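Local structure of Nsp15 (Middle East respiratory syndrome-related coronavirus, 5YVD) at residues A[327-330]-A[336-339]; A[314-319]-A[323-328]; A[225-230]-A[302-307]. The protein is an endoribonuclease of the coronavirus EndoU family that probably cuts RNA at uridylates, and is found here as an assembly of six chains. One frame throughout, in Å; residues are numbered along the deposited sequence.

From the N terminus, contact 3 comes first: it closes a loop of 71 residues by setting segment 225-230, where helix 229-234 begins, against the end of helix 296-304. The chain then runs into two successive hairpins. Contact 2 pairs strand 312-319 with strand 322-331, and contact 1 pairs that same central strand with strand 334-340. The contacts neither nest nor cross; they follow in series, although contacts 1 and 2 overlap at M327 and L328. Side chains of I302, L303 and Q306 reach the sheet at V315, V317, L328 and F338, so contact 3 ties the helical part of the endoribonuclease domain to the antiparallel sheet built by the other two.

Contact 1: A[327-330]-A[336-339]; sequences MLWC and QTFY
M327 and Y339 face each other as a hydrogen-bonded antiparallel pair, and L328 with F338 and W329 with T337 continue the register. M327 N reaches Y339 O at 2.8 Å, W329 N reaches T337 O at 3.0 Å, and Y339 N returns a bond to M327 O. The closely packed side of the ladder is that of L328 and F338, both buried. Methyl CD1 of L328 comes to 3.5 Å from CD2 of the phenyl ring of F338, while CB of L328 lies at the edge of that ring, in its plane. I302 and L303 of helix 296-304 also touch F338 on this side, and F326 stacks on its ring.

The other side, with M327, W329, T337 and Y339, becomes looser toward solvent. M327, itself buried, places its CB over one face of the tyrosine ring, 3.9 Å from the Y339 centroid, in a CH-pi contact. Y339 holds CG between its own N and carbonyl carbon (chi1 59°), which stands the ring up from the sheet with that face turned to the methionine. Farther out, W329 and Y339 meet rim to rim: their planes are only 7° apart, yet neither ring covers the other, and NE1 of W329 is 3.6 Å from OH of Y339. Methyl CG2 of T337 lies alongside CD1 of W329 at 3.9 Å, both side chains pointing the same way, and OG1 of T337 is hydrogen-bonded to a glycerol, probably from the crystallisation liquor.

At the turn end, W329 O accepts Q336 N at 2.8 Å and, weakly, T337 N at 3.4 Å. Two residues thus stand against one, a classic beta bulge in the final hairpin of the endoribonuclease domain.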
loop_
_atom_site.group_PDB
_atom_site.type_symbol
_atom_site.label_atom_id
_atom_site.label_comp_id
_atom_site.label_asym_id
_atom_site.label_seq_id
_atom_site.Cartn_x
_atom_site.Cartn_y
_atom_site.Cartn_z
ATOM N N MET A 327 -37.261 -14.195 20.895
ATOM C CA MET A 327 -37.928 -13.933 22.152
ATOM C C MET A 327 -39.358 -13.487 21.851
ATOM O O MET A 327 -39.599 -12.790 20.859
ATOM C CB MET A 327 -37.180 -12.866 22.924
ATOM C CG MET A 327 -35.797 -13.319 23.378
ATOM S SD MET A 327 -35.861 -14.752 24.467
ATOM C CE MET A 327 -36.925 -14.163 25.785
ATOM N N LEU A 328 -40.299 -13.945 22.683
ATOM C CA LEU A 328 -41.677 -13.471 22.665
ATOM C C LEU A 328 -42.087 -13.013 24.056
ATOM O O LEU A 328 -42.195 -13.826 24.973
ATOM C CB LEU A 328 -42.649 -14.551 22.191
ATOM C CG LEU A 328 -44.138 -14.124 22.166
ATOM C CD1 LEU A 328 -44.401 -12.939 21.227
ATOM C CD2 LEU A 328 -45.074 -15.282 21.811
ATOM N N TRP A 329 -42.332 -11.712 24.195
ATOM C CA TRP A 329 -42.793 -11.134 25.449
ATOM C C TRP A 329 -44.281 -10.833 25.370
ATOM O O TRP A 329 -44.725 -10.235 24.389
ATOM C CB TRP A 329 -42.014 -9.856 25.734
ATOM C CG TRP A 329 -40.550 -10.114 25.977
ATOM C CD1 TRP A 329 -39.579 -10.377 25.035
ATOM C CD2 TRP A 329 -39.897 -10.149 27.248
ATOM N NE1 TRP A 329 -38.365 -10.564 25.651
ATOM C CE2 TRP A 329 -38.532 -10.431 27.009
ATOM C CE3 TRP A 329 -40.331 -9.968 28.567
ATOM C CZ2 TRP A 329 -37.599 -10.533 28.048
ATOM C CZ3 TRP A 329 -39.404 -10.064 29.595
ATOM C CH2 TRP A 329 -38.055 -10.344 29.331
ATOM N N CYS A 330 -45.044 -11.243 26.390
ATOM C CA CYS A 330 -46.496 -10.993 26.428
ATOM C C CYS A 330 -46.969 -10.345 27.715
ATOM O O CYS A 330 -46.294 -10.422 28.734
ATOM C CB CYS A 330 -47.265 -12.288 26.225
ATOM S SG CYS A 330 -47.131 -12.939 24.552
ATOM N N GLN A 336 -46.348 -8.093 23.559
ATOM C CA GLN A 336 -45.714 -6.793 23.739
ATOM C C GLN A 336 -44.758 -6.640 22.574
ATOM O O GLN A 336 -44.895 -5.708 21.796
ATOM C CB GLN A 336 -44.935 -6.680 25.057
ATOM C CG GLN A 336 -45.716 -6.929 26.341
ATOM C CD GLN A 336 -44.777 -7.154 27.528
ATOM O OE1 GLN A 336 -44.922 -8.119 28.288
ATOM N NE2 GLN A 336 -43.784 -6.281 27.665
ATOM N N THR A 337 -43.798 -7.568 22.473
ATOM C CA THR A 337 -42.810 -7.591 21.400
ATOM C C THR A 337 -42.395 -9.033 21.011
ATOM O O THR A 337 -42.645 -9.982 21.753
ATOM C CB THR A 337 -41.559 -6.736 21.742
ATOM O OG1 THR A 337 -40.654 -6.713 20.615
ATOM C CG2 THR A 337 -40.839 -7.279 22.949
ATOM N N PHE A 338 -41.771 -9.155 19.830
ATOM C CA PHE A 338 -41.293 -10.423 19.274
ATOM C C PHE A 338 -40.140 -10.146 18.319
ATOM O O PHE A 338 -40.297 -9.404 17.345
ATOM C CB PHE A 338 -42.410 -11.088 18.506
ATOM C CG PHE A 338 -42.052 -12.416 17.923
ATOM C CD1 PHE A 338 -41.778 -12.547 16.587
ATOM C CD2 PHE A 338 -42.052 -13.545 18.702
ATOM C CE1 PHE A 338 -41.485 -13.781 16.032
ATOM C CE2 PHE A 338 -41.761 -14.785 18.164
ATOM C CZ PHE A 338 -41.476 -14.903 16.823
ATOM N N TYR A 339 -38.975 -10.724 18.612
ATOM C CA TYR A 339 -37.764 -10.443 17.841
ATOM C C TYR A 339 -36.842 -11.635 17.838
ATOM O O TYR A 339 -36.903 -12.447 18.757
ATOM C CB TYR A 339 -37.017 -9.229 18.422
ATOM C CG TYR A 339 -36.587 -9.376 19.862
ATOM C CD1 TYR A 339 -35.266 -9.649 20.189
ATOM C CD2 TYR A 339 -37.506 -9.260 20.897
ATOM C CE1 TYR A 339 -34.867 -9.800 21.500
ATOM C CE2 TYR A 339 -37.121 -9.400 22.214
ATOM C CZ TYR A 339 -35.799 -9.665 22.508
ATOM O OH TYR A 339 -35.415 -9.800 23.828
#

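Contact 2: A[314-319]-A[323-328]; sequences VVKVPI and MIEFML
K316 and E325 lie side by side and point the same way, their chains reaching out from a non-hydrogen-bonded pair. NZ of K316 comes to OE2 of E325 at 3.3 Å from above the carboxylate plane, 46° out of it, in a long salt bridge near the surface. The other oxygen of the same carboxylate, OE1 of E325, is turned to methyl CG1 of V314, whose side chain crosses that of E325 obliquely. On this face V314 also meets M327: its CG2 is 3.6 Å from the sulfur SD of M327, which the bent methionine chain brings back toward the neighbouring strand. M323 bends too, though in the other sense (chi2 69°), which brings its SD to 3.8 Å from N of P318.

The two strands form a twisted antiparallel beta hairpin, an outer and the central strand of the three-stranded sheet, with a 147° angle between the directions of the segments. Four backbone bonds join V315 to F326 and V317 to I324, among them V315 N to F326 O at 2.8 Å and V317 N to I324 O at 2.7 Å.

The opposite face is apolar. F326 slants across V317, placing its CE1 3.8 Å from CG2 of V317, and CD1 of I319 lies at the ring edge, near its plane. I319 and I324 cross at about a right angle, CB of I319 resting 3.8 Å from CG1 of I324. V315 reaches along to L328 with CG2, and Q306 touches both of these residues from the loop after helix 296-304; I302 of that helix packs on V317.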
loop_
_atom_site.group_PDB
_atom_site.type_symbol
_atom_site.label_atom_id
_atom_site.label_comp_id
_atom_site.label_asym_id
_atom_site.label_seq_id
_atom_site.Cartn_x
_atom_site.Cartn_y
_atom_site.Cartn_z
ATOM N N VAL A 314 -38.494 -18.148 24.924
ATOM C CA VAL A 314 -37.676 -18.419 23.749
ATOM C C VAL A 314 -38.434 -19.389 22.835
ATOM O O VAL A 314 -38.678 -20.530 23.215
ATOM C CB VAL A 314 -36.319 -19.085 24.105
ATOM C CG1 VAL A 314 -35.498 -19.321 22.845
ATOM C CG2 VAL A 314 -35.520 -18.266 25.118
ATOM N N VAL A 315 -38.798 -18.928 21.638
ATOM C CA VAL A 315 -39.510 -19.725 20.642
ATOM C C VAL A 315 -38.525 -20.199 19.601
ATOM O O VAL A 315 -37.753 -19.395 19.070
ATOM C CB VAL A 315 -40.558 -18.873 19.882
ATOM C CG1 VAL A 315 -41.253 -19.691 18.772
ATOM C CG2 VAL A 315 -41.564 -18.272 20.856
ATOM N N LYS A 316 -38.599 -21.481 19.266
ATOM C CA LYS A 316 -37.636 -22.130 18.392
ATOM C C LYS A 316 -38.295 -22.428 17.065
ATOM O O LYS A 316 -39.283 -23.139 17.040
ATOM C CB LYS A 316 -37.164 -23.423 19.039
ATOM C CG LYS A 316 -36.204 -23.189 20.193
ATOM C CD LYS A 316 -35.862 -24.476 20.936
ATOM C CE LYS A 316 -35.235 -24.189 22.294
ATOM N NZ LYS A 316 -33.746 -24.137 22.229
ATOM N N VAL A 317 -37.777 -21.893 15.960
ATOM C CA VAL A 317 -38.408 -22.131 14.655
ATOM C C VAL A 317 -37.416 -22.688 13.638
ATOM O O VAL A 317 -36.315 -22.155 13.511
ATOM C CB VAL A 317 -39.034 -20.858 14.053
ATOM C CG1 VAL A 317 -39.827 -21.208 12.798
ATOM C CG2 VAL A 317 -39.942 -20.143 15.056
ATOM N N PRO A 318 -37.806 -23.758 12.906
ATOM C CA PRO A 318 -36.983 -24.258 11.819
ATOM C C PRO A 318 -37.131 -23.366 10.580
ATOM O O PRO A 318 -38.223 -23.246 10.034
ATOM C CB PRO A 318 -37.540 -25.663 11.574
ATOM C CG PRO A 318 -38.962 -25.573 11.966
ATOM C CD PRO A 318 -39.035 -24.562 13.071
ATOM N N ILE A 319 -36.028 -22.734 10.183
ATOM C CA ILE A 319 -35.961 -21.788 9.083
ATOM C C ILE A 319 -34.623 -21.894 8.374
ATOM O O ILE A 319 -33.585 -22.042 9.025
ATOM C CB ILE A 319 -36.032 -20.337 9.593
ATOM C CG1 ILE A 319 -37.340 -20.077 10.337
ATOM C CG2 ILE A 319 -35.904 -19.358 8.433
ATOM C CD1 ILE A 319 -37.385 -18.751 11.060
ATOM N N MET A 323 -32.110 -24.013 13.121
ATOM C CA MET A 323 -33.109 -23.588 14.099
ATOM C C MET A 323 -32.901 -22.120 14.335
ATOM O O MET A 323 -31.766 -21.716 14.542
ATOM C CB MET A 323 -32.971 -24.353 15.429
ATOM C CG MET A 323 -34.242 -24.348 16.272
ATOM S SD MET A 323 -35.597 -25.324 15.539
ATOM C CE MET A 323 -35.387 -26.905 16.368
ATOM N N ILE A 324 -33.978 -21.327 14.299
ATOM C CA ILE A 324 -33.908 -19.884 14.636
ATOM C C ILE A 324 -34.757 -19.527 15.854
ATOM O O ILE A 324 -35.927 -19.909 15.943
ATOM C CB ILE A 324 -34.350 -18.975 13.460
ATOM C CG1 ILE A 324 -33.504 -19.265 12.203
ATOM C CG2 ILE A 324 -34.244 -17.487 13.840
ATOM C CD1 ILE A 324 -32.059 -18.812 12.293
ATOM N N GLU A 325 -34.168 -18.757 16.765
ATOM C CA GLU A 325 -34.787 -18.454 18.032
ATOM C C GLU A 325 -35.240 -17.026 18.081
ATOM O O GLU A 325 -34.551 -16.129 17.597
ATOM C CB GLU A 325 -33.813 -18.700 19.170
ATOM C CG GLU A 325 -33.411 -20.159 19.285
ATOM C CD GLU A 325 -32.573 -20.445 20.511
ATOM O OE1 GLU A 325 -32.225 -19.495 21.260
ATOM O OE2 GLU A 325 -32.276 -21.640 20.711
ATOM N N PHE A 326 -36.401 -16.823 18.687
ATOM C CA PHE A 326 -36.933 -15.506 18.916
ATOM C C PHE A 326 -37.286 -15.411 20.364
ATOM O O PHE A 326 -37.626 -16.421 20.980
ATOM C CB PHE A 326 -38.241 -15.323 18.174
ATOM C CG PHE A 326 -38.142 -15.494 16.694
ATOM C CD1 PHE A 326 -38.019 -16.756 16.133
ATOM C CD2 PHE A 326 -38.227 -14.390 15.850
ATOM C CE1 PHE A 326 -37.952 -16.906 14.757
ATOM C CE2 PHE A 326 -38.155 -14.537 14.477
ATOM C CZ PHE A 326 -38.016 -15.793 13.928
ATOM N N MET A 327 -37.261 -14.195 20.895
ATOM C CA MET A 327 -37.928 -13.933 22.152
ATOM C C MET A 327 -39.358 -13.487 21.851
ATOM O O MET A 327 -39.599 -12.790 20.859
ATOM C CB MET A 327 -37.180 -12.866 22.924
ATOM C CG MET A 327 -35.797 -13.319 23.378
ATOM S SD MET A 327 -35.861 -14.752 24.467
ATOM C CE MET A 327 -36.925 -14.163 25.785
ATOM N N LEU A 328 -40.299 -13.945 22.683
ATOM C CA LEU A 328 -41.677 -13.471 22.665
ATOM C C LEU A 328 -42.087 -13.013 24.056
ATOM O O LEU A 328 -42.195 -13.826 24.973
ATOM C CB LEU A 328 -42.649 -14.551 22.191
ATOM C CG LEU A 328 -44.138 -14.124 22.166
ATOM C CD1 LEU A 328 -44.401 -12.939 21.227
ATOM C CD2 LEU A 328 -45.074 -15.282 21.811
#

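Contact 3: A[225-230]-A[302-307]; sequences ENYAFE and ILKSQD
Y227 and L303 mark the nearest approach of the two backbones, 7.3 Å between their CA atoms, where the loop leading into helix 229-234 passes the end of helix 296-304. A228 occupies the N-cap position of the former helix, and beyond the latter the chain is turned by backbone bonds from S305 N to I302 O and from Q306 N to L303 O.

The gap is bridged mainly by the tyrosine. With CG anti to its carbonyl carbon (chi1 -62°), Y227 sends its ring toward the helix end, sliding past L303 in the opposite direction. CD1 of Y227 lies 3.9 Å from CB of L303, and CE1 of Y227 comes to 3.6 Å from the carbonyl oxygen of L303. Farther along, the phenol crosses the K304 chain at about a right angle, with OH of Y227 at 3.8 Å from CG of K304. The lysine remains extended past this point and gives its ammonium group to the backbone oxygen of Y222. CB of N226 lies over one face of the tyrosine ring, toward its rim. Deeper in, F229 offers its edge: CD1 of L303 sits near the plane of the phenyl ring, 4.0 Å from CE2 of F229. L303 also packs on F338, and Y227 on V335, so strand 334-340 backs the contact.

A water joins the polar ends, donating to O of Q306 and weakly to O of L303, and it is weakly linked to OH of Y227 at 3.4 Å. The side chains meet directly mostly through carbon, while the polar link from the phenol to the helix end and the turn after it passes through this one water, whose bonds to Y227 and L303 are weak, and probably adds little to the hold.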
loop_
_atom_site.group_PDB
_atom_site.type_symbol
_atom_site.label_atom_id
_atom_site.label_comp_id
_atom_site.label_asym_id
_atom_site.label_seq_id
_atom_site.Cartn_x
_atom_site.Cartn_y
_atom_site.Cartn_z
ATOM N N GLU A 225 -55.275 -7.849 16.008
ATOM C CA GLU A 225 -55.437 -7.013 17.192
ATOM C C GLU A 225 -54.588 -7.414 18.416
ATOM O O GLU A 225 -54.142 -6.555 19.139
ATOM C CB GLU A 225 -56.920 -6.951 17.565
ATOM C CG GLU A 225 -57.774 -6.139 16.586
ATOM C CD GLU A 225 -58.410 -6.960 15.473
ATOM O OE1 GLU A 225 -57.900 -8.044 15.125
ATOM O OE2 GLU A 225 -59.432 -6.513 14.911
ATOM N N ASN A 226 -54.346 -8.704 18.638
ATOM C CA ASN A 226 -53.583 -9.151 19.820
ATOM C C ASN A 226 -52.083 -9.426 19.578
ATOM O O ASN A 226 -51.424 -10.081 20.402
ATOM C CB ASN A 226 -54.230 -10.419 20.400
ATOM C CG ASN A 226 -55.582 -10.161 21.056
ATOM O OD1 ASN A 226 -56.038 -9.018 21.211
ATOM N ND2 ASN A 226 -56.220 -11.241 21.469
ATOM N N TYR A 227 -51.542 -8.916 18.474
ATOM C CA TYR A 227 -50.219 -9.315 18.015
ATOM C C TYR A 227 -49.219 -8.164 17.821
ATOM O O TYR A 227 -48.152 -8.334 17.197
ATOM C CB TYR A 227 -50.381 -10.138 16.731
ATOM C CG TYR A 227 -51.162 -11.397 16.978
ATOM C CD1 TYR A 227 -50.561 -12.503 17.542
ATOM C CD2 TYR A 227 -52.534 -11.453 16.721
ATOM C CE1 TYR A 227 -51.288 -13.656 17.811
ATOM C CE2 TYR A 227 -53.273 -12.605 16.976
ATOM C CZ TYR A 227 -52.641 -13.703 17.520
ATOM O OH TYR A 227 -53.348 -14.849 17.770
ATOM N N ALA A 228 -49.555 -6.998 18.355
ATOM C CA ALA A 228 -48.649 -5.856 18.374
ATOM C C ALA A 228 -48.013 -5.489 17.038
ATOM O O ALA A 228 -46.885 -4.999 17.007
ATOM C CB ALA A 228 -47.553 -6.109 19.399
ATOM N N PHE A 229 -48.719 -5.686 15.931
ATOM C CA PHE A 229 -48.132 -5.409 14.616
ATOM C C PHE A 229 -47.589 -3.990 14.508
ATOM O O PHE A 229 -46.620 -3.740 13.794
ATOM C CB PHE A 229 -49.129 -5.691 13.487
ATOM C CG PHE A 229 -48.822 -6.937 12.738
ATOM C CD1 PHE A 229 -48.717 -6.929 11.354
ATOM C CD2 PHE A 229 -48.562 -8.123 13.426
ATOM C CE1 PHE A 229 -48.382 -8.090 10.668
ATOM C CE2 PHE A 229 -48.219 -9.284 12.743
ATOM C CZ PHE A 229 -48.131 -9.265 11.362
ATOM N N GLU A 230 -48.228 -3.066 15.212
ATOM C CA GLU A 230 -47.819 -1.671 15.213
ATOM C C GLU A 230 -46.351 -1.618 15.627
ATOM O O GLU A 230 -45.501 -1.102 14.889
ATOM C CB GLU A 230 -48.728 -0.866 16.171
ATOM C CG GLU A 230 -49.384 0.413 15.639
ATOM C CD GLU A 230 -49.969 0.289 14.246
ATOM O OE1 GLU A 230 -51.200 0.160 14.133
ATOM O OE2 GLU A 230 -49.182 0.343 13.269
ATOM N N ILE A 302 -46.722 -18.113 12.551
ATOM C CA ILE A 302 -45.929 -18.416 13.727
ATOM C C ILE A 302 -46.499 -17.768 14.979
ATOM O O ILE A 302 -46.563 -18.390 16.045
ATOM C CB ILE A 302 -44.491 -17.911 13.548
ATOM C CG1 ILE A 302 -43.766 -18.826 12.579
ATOM C CG2 ILE A 302 -43.746 -17.814 14.892
ATOM C CD1 ILE A 302 -42.444 -18.274 12.118
ATOM N N LEU A 303 -46.874 -16.500 14.859
ATOM C CA LEU A 303 -47.418 -15.784 15.997
ATOM C C LEU A 303 -48.721 -16.375 16.500
ATOM O O LEU A 303 -48.962 -16.409 17.707
ATOM C CB LEU A 303 -47.671 -14.341 15.614
ATOM C CG LEU A 303 -46.437 -13.487 15.500
ATOM C CD1 LEU A 303 -46.903 -12.080 15.214
ATOM C CD2 LEU A 303 -45.590 -13.558 16.759
ATOM N N LYS A 304 -49.570 -16.805 15.571
ATOM C CA LYS A 304 -50.868 -17.338 15.913
ATOM C C LYS A 304 -50.760 -18.747 16.457
ATOM O O LYS A 304 -51.754 -19.312 16.885
ATOM C CB LYS A 304 -51.787 -17.291 14.694
ATOM C CG LYS A 304 -52.225 -15.876 14.340
ATOM C CD LYS A 304 -53.339 -15.893 13.303
ATOM C CE LYS A 304 -54.024 -14.538 13.173
ATOM N NZ LYS A 304 -54.924 -14.514 11.986
ATOM N N SER A 305 -49.555 -19.310 16.440
ATOM C CA SER A 305 -49.284 -20.632 17.025
ATOM C C SER A 305 -48.909 -20.562 18.490
ATOM O O SER A 305 -48.684 -21.585 19.113
ATOM C CB SER A 305 -48.120 -21.315 16.295
ATOM O OG SER A 305 -48.376 -21.374 14.907
ATOM N N GLN A 306 -48.834 -19.364 19.047
ATOM C CA GLN A 306 -48.145 -19.183 20.314
ATOM C C GLN A 306 -49.085 -18.827 21.456
ATOM O O GLN A 306 -50.125 -18.199 21.255
ATOM C CB GLN A 306 -47.071 -18.101 20.174
ATOM C CG GLN A 306 -45.688 -18.565 20.616
ATOM C CD GLN A 306 -45.088 -19.573 19.660
ATOM O OE1 GLN A 306 -45.239 -19.447 18.443
ATOM N NE2 GLN A 306 -44.400 -20.580 20.205
ATOM N N ASP A 307 -48.679 -19.216 22.659
ATOM C CA ASP A 307 -49.435 -18.935 23.873
ATOM C C ASP A 307 -49.214 -17.492 24.392
ATOM O O ASP A 307 -48.127 -17.113 24.870
ATOM C CB ASP A 307 -49.114 -19.969 24.964
ATOM C CG ASP A 307 -50.161 -19.994 26.049
ATOM O OD1 ASP A 307 -51.108 -20.799 25.925
ATOM O OD2 ASP A 307 -50.062 -19.180 26.995
HETATM O O HOH W 1 -51.643 -17.249 19.568
#